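3-hydroxy-3-methylglutaryl-CoA lyase (Acinetobacter baumannii, PDB 6NDS) is a TIM-barrel enzyme of the HMGL-like family that holds coenzyme A and a zinc ion. Local coordinates at residues 43-48 with 282-287. Residues are numbered along the deposited sequence; the frame is centred on the assembly and turned at random.
Sequences INQLST and IQLSRT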
ATOM      1  N   ILE A  43      -7.108  13.910  20.501  1.00 16.56           N
ATOM      2  CA  ILE A  43      -7.598  14.967  19.620  1.00 17.13           C
ATOM      3  C   ILE A  43      -6.813  16.255  19.840  1.00 20.94           C
ATOM      4  O   ILE A  43      -6.456  16.942  18.875  1.00 18.88           O
ATOM      5  CB  ILE A  43      -9.110  15.160  19.822  1.00 16.30           C
ATOM      6  CG1 ILE A  43      -9.849  13.885  19.383  1.00 16.94           C
ATOM      7  CG2 ILE A  43      -9.613  16.400  19.060  1.00 18.16           C
ATOM      8  CD1 ILE A  43     -11.244  13.759  19.972  1.00 18.18           C
ATOM      9  N   ASN A  44      -6.510  16.594  21.104  1.00 16.96           N
ATOM     10  CA  ASN A  44      -5.710  17.791  21.368  1.00 17.75           C
ATOM     11  C   ASN A  44      -4.349  17.696  20.682  1.00 20.93           C
ATOM     12  O   ASN A  44      -3.842  18.696  20.167  1.00 22.40           O
ATOM     13  CB  ASN A  44      -5.524  18.007  22.868  1.00 18.30           C
ATOM     14  CG  ASN A  44      -6.777  18.520  23.546  1.00 20.89           C
ATOM     15  OD1 ASN A  44      -7.731  18.936  22.887  1.00 21.44           O
ATOM     16  ND2 ASN A  44      -6.778  18.508  24.876  1.00 22.27           N
ATOM     17  N   GLN A  45      -3.746  16.499  20.658  1.00 18.52           N
ATOM     18  CA  GLN A  45      -2.461  16.351  19.967  1.00 18.36           C
ATOM     19  C   GLN A  45      -2.645  16.443  18.453  1.00 16.92           C
ATOM     20  O   GLN A  45      -1.854  17.101  17.765  1.00 19.44           O
ATOM     21  CB  GLN A  45      -1.804  15.018  20.336  1.00 20.03           C
ATOM     22  CG  GLN A  45      -1.255  14.977  21.752  1.00 24.50           C
ATOM     23  CD  GLN A  45      -0.122  15.960  21.914  1.00 41.42           C
ATOM     24  OE1 GLN A  45      -0.175  16.847  22.761  1.00 54.15           O
ATOM     25  NE2 GLN A  45       0.908  15.821  21.079  1.00 42.97           N
ATOM     26  N   LEU A  46      -3.678  15.795  17.924  1.00 16.41           N
ATOM     27  CA  LEU A  46      -3.942  15.876  16.492  1.00 16.27           C
ATOM     28  C   LEU A  46      -4.194  17.316  16.063  1.00 20.13           C
ATOM     29  O   LEU A  46      -3.807  17.719  14.958  1.00 18.15           O
ATOM     30  CB  LEU A  46      -5.138  15.001  16.125  1.00 17.08           C
ATOM     31  CG  LEU A  46      -4.859  13.509  16.266  1.00 16.89           C
ATOM     32  CD1 LEU A  46      -6.189  12.759  16.263  1.00 19.18           C
ATOM     33  CD2 LEU A  46      -3.958  13.003  15.140  1.00 20.12           C
ATOM     34  N   SER A  47      -4.839  18.103  16.930  1.00 18.46           N
ATOM     35  CA  SER A  47      -5.095  19.512  16.642  1.00 17.60           C
ATOM     36  C   SER A  47      -3.829  20.333  16.478  1.00 20.31           C
ATOM     37  O   SER A  47      -3.919  21.463  15.990  1.00 23.96           O
ATOM     38  CB  SER A  47      -5.939  20.169  17.749  1.00 19.06           C
ATOM     39  OG  SER A  47      -7.294  19.736  17.688  1.00 21.51           O
ATOM     40  N   THR A  48      -2.668  19.822  16.884  1.00 19.75           N
ATOM     41  CA  THR A  48      -1.431  20.569  16.707  1.00 21.18           C
ATOM     42  C   THR A  48      -0.694  20.203  15.422  1.00 22.28           C
ATOM     43  O   THR A  48       0.370  20.781  15.161  1.00 22.91           O
ATOM     44  CB  THR A  48      -0.484  20.362  17.898  1.00 20.60           C
ATOM     45  OG1 THR A  48       0.033  19.020  17.892  1.00 22.76           O
ATOM     46  CG2 THR A  48      -1.195  20.631  19.226  1.00 23.33           C
ATOM     47  N   ILE A 282       4.497  11.365  12.861  1.00 17.98           N
ATOM     48  CA  ILE A 282       5.106  10.053  13.076  1.00 16.79           C
ATOM     49  C   ILE A 282       5.358   9.825  14.558  1.00 20.07           C
ATOM     50  O   ILE A 282       5.103   8.731  15.089  1.00 20.33           O
ATOM     51  CB  ILE A 282       6.398   9.920  12.250  1.00 18.44           C
ATOM     52  CG1 ILE A 282       6.076   9.836  10.751  1.00 18.79           C
ATOM     53  CG2 ILE A 282       7.217   8.693  12.712  1.00 20.79           C
ATOM     54  CD1 ILE A 282       7.302  10.023   9.853  1.00 20.72           C
ATOM     55  N   GLN A 283       5.875  10.844  15.253  1.00 19.34           N
ATOM     56  CA  GLN A 283       6.137  10.688  16.680  1.00 21.21           C
ATOM     57  C   GLN A 283       4.845  10.403  17.436  1.00 21.66           C
ATOM     58  O   GLN A 283       4.811   9.541  18.323  1.00 21.54           O
ATOM     59  CB  GLN A 283       6.827  11.939  17.233  1.00 24.06           C
ATOM     60  CG  GLN A 283       7.215  11.811  18.699  1.00 35.52           C
ATOM     61  CD  GLN A 283       7.699  13.117  19.295  1.00 50.10           C
ATOM     62  OE1 GLN A 283       7.269  14.197  18.886  1.00 50.94           O
ATOM     63  NE2 GLN A 283       8.591  13.025  20.273  1.00 53.95           N
ATOM     64  N   LEU A 284       3.760  11.094  17.073  1.00 19.07           N
ATOM     65  CA  LEU A 284       2.477  10.844  17.721  1.00 19.99           C
ATOM     66  C   LEU A 284       1.976   9.432  17.419  1.00 22.96           C
ATOM     67  O   LEU A 284       1.498   8.728  18.316  1.00 21.61           O
ATOM     68  CB  LEU A 284       1.442  11.887  17.273  1.00 19.43           C
ATOM     69  CG  LEU A 284       0.052  11.676  17.898  1.00 18.66           C
ATOM     70  CD1 LEU A 284       0.047  11.836  19.411  1.00 23.53           C
ATOM     71  CD2 LEU A 284      -0.972  12.620  17.249  1.00 22.04           C
ATOM     72  N   SER A 285       2.083   9.001  16.164  1.00 17.52           N
ATOM     73  CA  SER A 285       1.638   7.653  15.811  1.00 17.82           C
ATOM     74  C   SER A 285       2.390   6.597  16.607  1.00 18.89           C
ATOM     75  O   SER A 285       1.814   5.576  17.002  1.00 20.13           O
ATOM     76  CB  SER A 285       1.823   7.419  14.317  1.00 17.28           C
ATOM     77  OG  SER A 285       1.381   6.114  13.985  1.00 21.32           O
ATOM     78  N   ARG A 286       3.674   6.828  16.874  1.00 18.62           N
ATOM     79  CA  ARG A 286       4.447   5.845  17.617  1.00 19.45           C
ATOM     80  C   ARG A 286       4.023   5.724  19.081  1.00 20.05           C
ATOM     81  O   ARG A 286       4.459   4.784  19.750  1.00 24.00           O
ATOM     82  CB  ARG A 286       5.944   6.171  17.501  1.00 19.66           C
ATOM     83  CG  ARG A 286       6.479   5.883  16.084  1.00 20.67           C
ATOM     84  CD  ARG A 286       7.895   6.416  15.848  1.00 24.36           C
ATOM     85  NE  ARG A 286       8.500   5.795  14.671  1.00 23.89           N
ATOM     86  CZ  ARG A 286       9.625   6.206  14.095  1.00 31.06           C
ATOM     87  NH1 ARG A 286      10.277   7.255  14.579  1.00 29.19           N
ATOM     88  NH2 ARG A 286      10.099   5.567  13.029  1.00 33.47           N
ATOM     89  N   THR A 287       3.169   6.629  19.587  1.00 20.52           N
ATOM     90  CA  THR A 287       2.607   6.463  20.922  1.00 21.32           C
ATOM     91  C   THR A 287       1.382   5.562  20.935  1.00 22.52           C
ATOM     92  O   THR A 287       0.908   5.220  22.021  1.00 23.55           O
ATOM     93  CB  THR A 287       2.232   7.824  21.543  1.00 22.51           C
ATOM     94  OG1 THR A 287       1.049   8.347  20.922  1.00 22.46           O
ATOM     95  CG2 THR A 287       3.384   8.816  21.394  1.00 22.83           C
TER
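L284 is the one residue of 282-287 that touches 43-48, and it meets both the buried L46 and the exposed Q45, a worked example of how a single leucine can join two helices. On the tightly packed, buried side, CD2 of L284 meets CD2 of L46 at 3.7 Å, and the two side chains run at about a right angle, methyl against methyl. The same CD2 also lies 4.0 Å from CB of Q45, whereas CD1 meets Q45 alone. With CG anti to its backbone N (chi1 179°), L284 extends toward 43-48, and Q45 leans toward it in turn. Q45 forms the solvent side, where CD1 of L284 lies 3.8 Å from CB of Q45. The glutamine brings CB and CG to the leucine, and its chain bends about CB-CG (chi2 -65°). The burial is modest, 126 Å² in all, and the closest CA atoms, of Q45 and L284, remain 7.7 Å apart. Both residues also belong to matching turns: T48 OG1 donates to Q45 O at 2.7 Å, as T287 OG1 does to L284 O, and each carbonyl additionally accepts the threonine's backbone N-H. Behind the contact, L46 packs on I54 of strand 53-58 and on S22 and P23 of helix 22-28, while S285 and I282 lean on helix 299-303; within these segments L284 is the point where helix 278-285 touches helix 36-46, which lies against the barrel strand 53-58.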